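Local coordinates for protein alginate lyase (Chitinophaga sp. MD30, PDB 6KCW) that cleaves the polysaccharide alginate by beta-elimination, as a bacterial member of polysaccharide lyase family 36, at residues A[21-24]-A[25-29]; A[138-142]-A[143-147]. One frame throughout, in Å; residues are numbered along the deposited sequence.

Contacts 1 and 2 are both local structures on the outside of a two-sheet antiparallel beta fold, consistent with the concanavalin-like jelly roll of alginate lyases. They lie on opposite sides of the chain's centre, with their own centres about 32 Å apart, and do not touch. Each is partly buried, and each sends a phenylalanine, Phe27 or Phe147, against strands of both sheets, though not the same strands. Their chemistry differs: helix 20-27 in contact 1 is held by its own main-chain bonds, whereas the loop residues 138-147 in contact 2 have no regular secondary structure, and there the side chains of Gln139 and Asp145 supply bonds to main-chain atoms.

Contact 1: A[21-24]-A[25-29]; sequences GNAA and SDFGN
Ser25 N, Asp26 N and Phe27 N each bond four residues back, to Gly21 O (2.8 Å), Asn22 O (2.9 Å) and Ala23 O (2.8 Å), holding the C-terminal part of the short alpha-helix 20-27. The Phe27 bond is the straightest, with 165° at its hydrogen. Gly28 then breaks the run: its N gives only a weak bond to Ala24 O at 2.8 Å, and its phi of 99° suits a residue without CB, since a CB here would jam against Phe27 O. The helix lies against the sandwich of two antiparallel sheets, and Asp26 and Phe27 both tie it to its surroundings, Asp26 by hydrogen bonds and Phe27 by apolar packing. The carboxylate of Asp26 folds back along the helix, bringing OD2 to 3.0 Å from Asn22 O. Both are acceptors, so the approach earns no bond. OD2 is instead hydrogen-bonded to the hydroxyls of Tyr13 and Tyr18, which probably offsets the repulsion. Putting an alanine at Asp26 would probably leave both tyrosine hydroxyls without the acceptor they share and free the ends of those side chains to shift. Beyond the glycine, Asn29 ties the chain down through OD1 to Asp65 N and ND2 to Ala1 O. The buried Phe27 packs against Leu6 and Ile8 of strand 5-8 and Ile64 of strand 60-69, one strand from each sheet. With CG anti to its carbonyl carbon (chi1 -70°), the ring turns an edge to the preceding turn: CD2 stands 3.1 Å from Ala23 O, near the ring plane, and 4.2 Å from Ala23 CB.

Contact 2: A[138-142]-A[143-147]; sequences DQPGQ and YGDTF
The side chains of Gln139 and Asp145 meet at their bases, CB to CB at 3.8 Å, and then carry their polar ends to different jobs. Gln139 takes the crowded first torsion, CG between its backbone N and carbonyl carbon (chi1 64°), and runs extended beyond it, which brings the amide to the carbonyls of Gly141 and Tyr143. There NE2 bonds to Gly141 O at 3.0 Å, an acceptor tilted out of the amide plane, and more weakly to Tyr143 O at 2.8 Å. On the other branch, OE1 accepts from the backbone N of Gly108 and of His136, so four main-chain partners fix the rotation of this buried amide. Asp145 crosses Pro140 at about a right angle, OD2 lying 3.1 Å from Pro140 CD. The same oxygen is hydrogen-bonded to His136 NE2. With OD1 the residue closes an Asx turn: Phe147 N reaches it at 2.9 Å from above the carboxylate plane (48° out of it), in the loop joining strands 128-135 and 162-170. This turn brings the Phe147 ring back beside the carboxylate, with Asp145 OD2 3.5 Å above one face and offset toward the rim. The ring also meets that of His136, planes about 25° apart, and touches Ile134 of one sheet and Leu191, Thr193 and Ile195 of the other. The exposed Tyr143 side chain touches Tyr133 and Tyr135 of strand 128-135, and its CD1 lies 4.1 Å from Gln142 CB.

Contact 1: A[21-24]-A[25-29]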
loop_
_atom_site.group_PDB
_atom_site.type_symbol
_atom_site.label_atom_id
_atom_site.label_comp_id
_atom_site.label_asym_id
_atom_site.label_seq_id
_atom_site.Cartn_x
_atom_site.Cartn_y
_atom_site.Cartn_z
ATOM N N GLY A 21 6.213 9.561 -17.345
ATOM C CA GLY A 21 7.100 10.681 -17.069
ATOM C C GLY A 21 6.598 11.589 -15.959
ATOM O O GLY A 21 7.387 12.083 -15.153
ATOM N N ASN A 22 5.282 11.830 -15.908
ATOM C CA ASN A 22 4.703 12.598 -14.805
ATOM C C ASN A 22 4.996 11.926 -13.465
ATOM O O ASN A 22 5.471 12.569 -12.520
ATOM C CB ASN A 22 3.189 12.748 -14.996
ATOM C CG ASN A 22 2.814 13.521 -16.264
ATOM O OD1 ASN A 22 1.834 13.191 -16.937
ATOM N ND2 ASN A 22 3.589 14.550 -16.588
ATOM N N ALA A 23 4.718 10.618 -13.379
ATOM C CA ALA A 23 4.953 9.856 -12.151
ATOM C C ALA A 23 6.422 9.868 -11.754
ATOM O O ALA A 23 6.763 10.132 -10.593
ATOM C CB ALA A 23 4.464 8.417 -12.323
ATOM N N ALA A 24 7.310 9.578 -12.705
ATOM C CA ALA A 24 8.737 9.624 -12.409
ATOM C C ALA A 24 9.158 11.019 -11.964
ATOM O O ALA A 24 9.986 11.169 -11.056
ATOM C CB ALA A 24 9.540 9.178 -13.631
ATOM N N SER A 25 8.567 12.057 -12.560
ATOM C CA SER A 25 8.947 13.417 -12.187
ATOM C C SER A 25 8.495 13.763 -10.768
ATOM O O SER A 25 9.231 14.424 -10.026
ATOM C CB SER A 25 8.388 14.415 -13.198
ATOM O OG SER A 25 8.912 15.718 -12.964
ATOM N N ASP A 26 7.299 13.312 -10.367
ATOM C CA ASP A 26 6.741 13.660 -9.061
ATOM C C ASP A 26 7.296 12.785 -7.944
ATOM O O ASP A 26 7.601 13.277 -6.851
ATOM C CB ASP A 26 5.222 13.537 -9.104
ATOM C CG ASP A 26 4.598 14.554 -10.011
ATOM O OD1 ASP A 26 5.038 15.716 -9.930
ATOM O OD2 ASP A 26 3.690 14.200 -10.799
ATOM N N PHE A 27 7.391 11.504 -8.204
ATOM C CA PHE A 27 7.849 10.563 -7.231
ATOM C C PHE A 27 9.341 10.431 -7.239
ATOM O O PHE A 27 9.905 9.975 -6.295
ATOM C CB PHE A 27 7.238 9.214 -7.522
ATOM C CG PHE A 27 5.776 9.135 -7.248
ATOM C CD1 PHE A 27 5.320 8.747 -6.027
ATOM C CD2 PHE A 27 4.871 9.392 -8.222
ATOM C CE1 PHE A 27 3.997 8.653 -5.773
ATOM C CE2 PHE A 27 3.544 9.307 -7.981
ATOM C CZ PHE A 27 3.102 8.932 -6.753
ATOM N N GLY A 28 9.986 10.819 -8.314
ATOM C CA GLY A 28 11.426 10.707 -8.402
ATOM C C GLY A 28 11.776 9.478 -9.184
ATOM O O GLY A 28 12.670 9.474 -9.958
ATOM N N ASN A 29 11.035 8.421 -8.970
ATOM C CA ASN A 29 11.235 7.200 -9.690
ATOM C C ASN A 29 9.968 6.391 -9.563
ATOM O O ASN A 29 9.294 6.531 -8.590
ATOM C CB ASN A 29 12.507 6.468 -9.244
ATOM C CG ASN A 29 12.426 5.932 -7.849
ATOM O OD1 ASN A 29 11.927 4.862 -7.633
ATOM N ND2 ASN A 29 12.949 6.664 -6.912
#

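Contact 2: A[138-142]-A[143-147]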
loop_
_atom_site.group_PDB
_atom_site.type_symbol
_atom_site.label_atom_id
_atom_site.label_comp_id
_atom_site.label_asym_id
_atom_site.label_seq_id
_atom_site.Cartn_x
_atom_site.Cartn_y
_atom_site.Cartn_z
ATOM N N ASP A 138 7.642 -12.800 11.633
ATOM C CA ASP A 138 6.872 -13.706 12.477
ATOM C C ASP A 138 5.428 -13.850 12.012
ATOM O O ASP A 138 4.574 -14.267 12.803
ATOM C CB ASP A 138 6.914 -13.242 13.936
ATOM C CG ASP A 138 8.329 -13.161 14.482
ATOM O OD1 ASP A 138 8.952 -14.230 14.657
ATOM O OD2 ASP A 138 8.810 -12.033 14.746
ATOM N N GLN A 139 5.133 -13.518 10.751
ATOM C CA GLN A 139 3.782 -13.709 10.249
ATOM C C GLN A 139 3.360 -15.163 10.451
ATOM O O GLN A 139 4.185 -16.080 10.316
ATOM C CB GLN A 139 3.687 -13.321 8.768
ATOM C CG GLN A 139 4.527 -14.171 7.837
ATOM C CD GLN A 139 4.651 -13.573 6.455
ATOM O OE1 GLN A 139 5.615 -12.868 6.155
ATOM N NE2 GLN A 139 3.676 -13.853 5.599
ATOM N N PRO A 140 2.118 -15.410 10.803
ATOM C CA PRO A 140 1.691 -16.777 11.109
ATOM C C PRO A 140 1.457 -17.621 9.875
ATOM O O PRO A 140 1.561 -18.843 9.931
ATOM C CB PRO A 140 0.383 -16.557 11.876
ATOM C CG PRO A 140 -0.153 -15.297 11.298
ATOM C CD PRO A 140 1.052 -14.434 11.065
ATOM N N GLY A 141 1.099 -16.982 8.764
ATOM C CA GLY A 141 0.814 -17.670 7.530
ATOM C C GLY A 141 1.828 -17.331 6.450
ATOM O O GLY A 141 2.694 -16.474 6.603
ATOM N N GLN A 142 1.694 -18.038 5.333
ATOM C CA GLN A 142 2.614 -17.834 4.229
ATOM C C GLN A 142 2.299 -16.547 3.486
ATOM O O GLN A 142 3.194 -15.946 2.880
ATOM C CB GLN A 142 2.554 -19.039 3.291
ATOM C CG GLN A 142 3.378 -18.900 2.041
ATOM C CD GLN A 142 3.331 -20.153 1.164
ATOM O OE1 GLN A 142 3.970 -20.198 0.116
ATOM N NE2 GLN A 142 2.574 -21.157 1.578
ATOM N N TYR A 143 1.047 -16.102 3.543
ATOM C CA TYR A 143 0.612 -14.858 2.933
ATOM C C TYR A 143 0.482 -13.782 4.011
ATOM O O TYR A 143 0.936 -13.947 5.142
ATOM C CB TYR A 143 -0.689 -15.090 2.156
ATOM C CG TYR A 143 -0.499 -16.009 0.964
ATOM C CD1 TYR A 143 -0.529 -17.396 1.115
ATOM C CD2 TYR A 143 -0.263 -15.496 -0.312
ATOM C CE1 TYR A 143 -0.342 -18.246 0.023
ATOM C CE2 TYR A 143 -0.074 -16.336 -1.400
ATOM C CZ TYR A 143 -0.113 -17.711 -1.222
ATOM O OH TYR A 143 0.067 -18.561 -2.293
ATOM N N GLY A 144 -0.160 -12.674 3.666
ATOM C CA GLY A 144 -0.030 -11.479 4.478
ATOM C C GLY A 144 -0.716 -11.614 5.828
ATOM O O GLY A 144 -1.844 -12.103 5.943
ATOM N N ASP A 145 -0.032 -11.127 6.853
ATOM C CA ASP A 145 -0.560 -11.094 8.205
ATOM C C ASP A 145 -1.449 -9.863 8.337
ATOM O O ASP A 145 -0.998 -8.742 8.077
ATOM C CB ASP A 145 0.614 -11.069 9.190
ATOM C CG ASP A 145 0.202 -11.299 10.619
ATOM O OD1 ASP A 145 -1.013 -11.359 10.899
ATOM O OD2 ASP A 145 1.115 -11.403 11.476
ATOM N N THR A 146 -2.719 -10.067 8.696
ATOM C CA THR A 146 -3.610 -8.944 8.963
ATOM C C THR A 146 -3.609 -8.522 10.417
ATOM O O THR A 146 -4.213 -7.490 10.739
ATOM C CB THR A 146 -5.060 -9.265 8.584
ATOM O OG1 THR A 146 -5.555 -10.306 9.443
ATOM C CG2 THR A 146 -5.172 -9.673 7.110
ATOM N N PHE A 147 -2.978 -9.307 11.294
ATOM C CA PHE A 147 -3.046 -9.134 12.743
ATOM C C PHE A 147 -4.478 -9.158 13.252
ATOM O O PHE A 147 -4.769 -8.639 14.332
ATOM C CB PHE A 147 -2.336 -7.851 13.179
ATOM C CG PHE A 147 -0.842 -7.949 13.105
ATOM C CD1 PHE A 147 -0.176 -7.749 11.901
ATOM C CD2 PHE A 147 -0.102 -8.264 14.232
ATOM C CE1 PHE A 147 1.207 -7.854 11.823
ATOM C CE2 PHE A 147 1.278 -8.369 14.162
ATOM C CZ PHE A 147 1.933 -8.167 12.949
#